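Local coordinates for protein putative xanthine dehydrogenase YAGS fad-binding subunit (Escherichia coli, PDB 5G5G) that probably oxidises aldehydes as the molybdenum-cofactor-binding subunit of a periplasmic aldehyde oxidase of the xanthine dehydrogenase family, at residues C[78-86]-C[254-264]. Numbering follows the deposited sequence.
Sequences LAVITASNA and LAALAARAVKR
Between A86 and R260 a single water makes the polar link: it donates to A86 O at 2.6 Å and accepts from R260 NH2 at 2.8 Å. No direct hydrogen bond joins 78-86 to 254-264, so this pair illustrates how a helix can cover an edge strand mainly through apolar side chains. I81 carries the largest share. Its CG1 is anti to the carbonyl carbon (chi1 -48°) and CG2 anti to the backbone N, a split that puts CG1 4.0 Å from A258 CA and CD1 4.0 Å from A261 CB while CG2 faces L257 and L254. Replacing I81 by alanine would remove CG1, CG2 and CD1, probably opening a gap over A258 and A261 and thinning the cover of L257 and L254. V262 CG1 reaches A79 CB at 3.6 Å and also touches L78 CB; L78 and A79 form a classic beta bulge opposite V116. L78 CD1 lies 3.7 Å from R264 NH1, the side chains crossing nearly at right angles; R264 pairs with E118. T82, at the N-cap position, forms a capping box with N85 (N85 N to T82 OG1, T82 N to N85 OD1), and N85 ND2 donates to V80 O in the V80 carbonyl plane at 161°. Apolar contact thus joins a hammerhead-domain strand to helix 250-262 of the molybdopterin-binding region, which also packs on strands 111-117, 49-55 and 194-200 of the same sheet.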
loop_
_atom_site.group_PDB
_atom_site.type_symbol
_atom_site.label_atom_id
_atom_site.label_comp_id
_atom_site.label_asym_id
_atom_site.label_seq_id
_atom_site.Cartn_x
_atom_site.Cartn_y
_atom_site.Cartn_z
ATOM N N LEU C 78 10.784 -31.388 -2.142
ATOM C CA LEU C 78 11.966 -31.810 -1.427
ATOM C C LEU C 78 11.665 -32.139 0.029
ATOM O O LEU C 78 12.183 -33.141 0.527
ATOM C CB LEU C 78 13.042 -30.702 -1.429
ATOM C CG LEU C 78 13.644 -30.249 -2.773
ATOM C CD1 LEU C 78 14.813 -29.313 -2.497
ATOM C CD2 LEU C 78 14.133 -31.457 -3.497
ATOM N N ALA C 79 10.862 -31.343 0.700
ATOM C CA ALA C 79 10.539 -31.573 2.118
ATOM C C ALA C 79 9.351 -30.697 2.519
ATOM O O ALA C 79 8.975 -29.754 1.812
ATOM C CB ALA C 79 11.731 -31.185 2.986
ATOM N N VAL C 80 8.780 -31.013 3.689
ATOM C CA VAL C 80 7.785 -30.128 4.286
ATOM C C VAL C 80 8.213 -29.857 5.728
ATOM O O VAL C 80 8.369 -30.808 6.503
ATOM C CB VAL C 80 6.360 -30.770 4.292
ATOM C CG1 VAL C 80 5.342 -29.780 4.852
ATOM C CG2 VAL C 80 5.994 -31.217 2.873
ATOM N N ILE C 81 8.392 -28.591 6.065
ATOM C CA ILE C 81 8.794 -28.157 7.401
ATOM C C ILE C 81 7.564 -27.930 8.255
ATOM O O ILE C 81 6.637 -27.266 7.793
ATOM C CB ILE C 81 9.589 -26.857 7.353
ATOM C CG1 ILE C 81 10.682 -26.955 6.281
ATOM C CG2 ILE C 81 10.146 -26.502 8.738
ATOM C CD1 ILE C 81 11.551 -28.163 6.312
ATOM N N THR C 82 7.591 -28.427 9.498
ATOM C CA THR C 82 6.512 -28.225 10.460
ATOM C C THR C 82 7.082 -27.950 11.835
ATOM O O THR C 82 8.240 -28.203 12.043
ATOM C CB THR C 82 5.646 -29.496 10.579
ATOM O OG1 THR C 82 6.422 -30.563 11.158
ATOM C CG2 THR C 82 5.176 -29.950 9.215
ATOM N N ALA C 83 6.254 -27.491 12.778
ATOM C CA ALA C 83 6.740 -27.320 14.174
ATOM C C ALA C 83 7.229 -28.615 14.711
ATOM O O ALA C 83 8.268 -28.687 15.403
ATOM C CB ALA C 83 5.665 -26.748 15.086
ATOM N N SER C 84 6.496 -29.689 14.394
ATOM C CA SER C 84 6.814 -30.969 14.869
ATOM C C SER C 84 8.184 -31.474 14.379
ATOM O O SER C 84 8.898 -32.164 15.134
ATOM C CB SER C 84 5.680 -31.925 14.471
ATOM O OG SER C 84 5.919 -33.114 15.025
ATOM N N ASN C 85 8.553 -31.228 13.130
ATOM C CA ASN C 85 9.842 -31.726 12.639
ATOM C C ASN C 85 10.977 -30.706 12.674
ATOM O O ASN C 85 12.111 -31.064 12.392
ATOM C CB ASN C 85 9.733 -32.430 11.264
ATOM C CG ASN C 85 9.419 -31.462 10.124
ATOM O OD1 ASN C 85 9.738 -30.264 10.188
ATOM N ND2 ASN C 85 8.786 -31.992 9.064
ATOM N N ALA C 86 10.678 -29.450 13.011
ATOM C CA ALA C 86 11.709 -28.411 13.056
ATOM C C ALA C 86 12.618 -28.482 14.320
ATOM O O ALA C 86 13.689 -27.887 14.315
ATOM C CB ALA C 86 11.082 -27.030 12.935
ATOM N N LEU C 254 11.441 -19.471 8.453
ATOM C CA LEU C 254 11.143 -20.688 7.665
ATOM C C LEU C 254 12.210 -20.903 6.606
ATOM O O LEU C 254 12.610 -22.071 6.344
ATOM C CB LEU C 254 9.738 -20.640 7.090
ATOM C CG LEU C 254 8.699 -20.904 8.207
ATOM C CD1 LEU C 254 7.347 -20.530 7.707
ATOM C CD2 LEU C 254 8.628 -22.348 8.605
ATOM N N ALA C 255 12.717 -19.833 5.991
ATOM C CA ALA C 255 13.816 -19.992 5.032
ATOM C C ALA C 255 14.992 -20.693 5.673
ATOM O O ALA C 255 15.578 -21.642 5.111
ATOM C CB ALA C 255 14.248 -18.643 4.452
ATOM N N ALA C 256 15.349 -20.220 6.859
ATOM C CA ALA C 256 16.478 -20.747 7.607
ATOM C C ALA C 256 16.298 -22.226 7.996
ATOM O O ALA C 256 17.178 -23.077 7.757
ATOM C CB ALA C 256 16.735 -19.904 8.843
ATOM N N LEU C 257 15.137 -22.541 8.572
ATOM C CA LEU C 257 14.844 -23.940 8.891
ATOM C C LEU C 257 14.881 -24.852 7.673
ATOM O O LEU C 257 15.435 -25.958 7.714
ATOM C CB LEU C 257 13.471 -24.053 9.548
ATOM C CG LEU C 257 13.430 -23.423 10.930
ATOM C CD1 LEU C 257 11.990 -23.445 11.415
ATOM C CD2 LEU C 257 14.320 -24.190 11.882
ATOM N N ALA C 258 14.250 -24.391 6.598
ATOM C CA ALA C 258 14.180 -25.171 5.378
ATOM C C ALA C 258 15.533 -25.463 4.755
ATOM O O ALA C 258 15.818 -26.606 4.345
ATOM C CB ALA C 258 13.267 -24.476 4.356
ATOM N N ALA C 259 16.374 -24.446 4.683
ATOM C CA ALA C 259 17.662 -24.609 4.020
ATOM C C ALA C 259 18.550 -25.552 4.805
ATOM O O ALA C 259 19.316 -26.279 4.237
ATOM C CB ALA C 259 18.340 -23.225 3.864
ATOM N N ARG C 260 18.411 -25.568 6.112
ATOM C CA ARG C 260 19.184 -26.497 6.920
ATOM C C ARG C 260 18.686 -27.967 6.717
ATOM O O ARG C 260 19.477 -28.904 6.522
ATOM C CB ARG C 260 19.136 -26.080 8.386
ATOM C CG ARG C 260 20.013 -26.978 9.229
ATOM C CD ARG C 260 20.188 -26.444 10.618
ATOM N NE ARG C 260 18.905 -26.360 11.294
ATOM C CZ ARG C 260 18.729 -25.900 12.539
ATOM N NH1 ARG C 260 19.778 -25.515 13.333
ATOM N NH2 ARG C 260 17.496 -25.871 13.005
ATOM N N ALA C 261 17.371 -28.142 6.695
ATOM C CA ALA C 261 16.788 -29.481 6.441
ATOM C C ALA C 261 17.121 -30.079 5.070
ATOM O O ALA C 261 17.417 -31.253 4.984
ATOM C CB ALA C 261 15.295 -29.421 6.613
ATOM N N VAL C 262 17.027 -29.312 3.985
ATOM C CA VAL C 262 17.273 -29.843 2.645
ATOM C C VAL C 262 18.701 -29.688 2.164
ATOM O O VAL C 262 19.012 -30.185 1.078
ATOM C CB VAL C 262 16.290 -29.314 1.563
ATOM C CG1 VAL C 262 14.868 -29.660 1.978
ATOM C CG2 VAL C 262 16.448 -27.802 1.296
ATOM N N LYS C 263 19.565 -29.095 2.984
ATOM C CA LYS C 263 21.003 -28.968 2.673
ATOM C C LYS C 263 21.225 -28.266 1.335
ATOM O O LYS C 263 22.038 -28.664 0.500
ATOM C CB LYS C 263 21.682 -30.351 2.777
ATOM C CG LYS C 263 21.745 -30.843 4.218
ATOM C CD LYS C 263 22.225 -32.285 4.332
ATOM C CE LYS C 263 22.511 -32.663 5.792
ATOM N NZ LYS C 263 23.140 -34.004 5.806
ATOM N N ARG C 264 20.446 -27.214 1.142
ATOM C CA ARG C 264 20.387 -26.477 -0.098
ATOM C C ARG C 264 19.777 -25.098 0.193
ATOM O O ARG C 264 18.938 -25.016 1.101
ATOM C CB ARG C 264 19.489 -27.267 -1.040
ATOM C CG ARG C 264 19.354 -26.665 -2.370
ATOM C CD ARG C 264 18.709 -27.724 -3.240
ATOM N NE ARG C 264 18.126 -27.085 -4.397
ATOM C CZ ARG C 264 17.472 -27.735 -5.321
ATOM N NH1 ARG C 264 17.282 -29.073 -5.223
ATOM N NH2 ARG C 264 17.011 -27.043 -6.344
HETATM O O HOH W 1 15.551 -27.885 12.502
#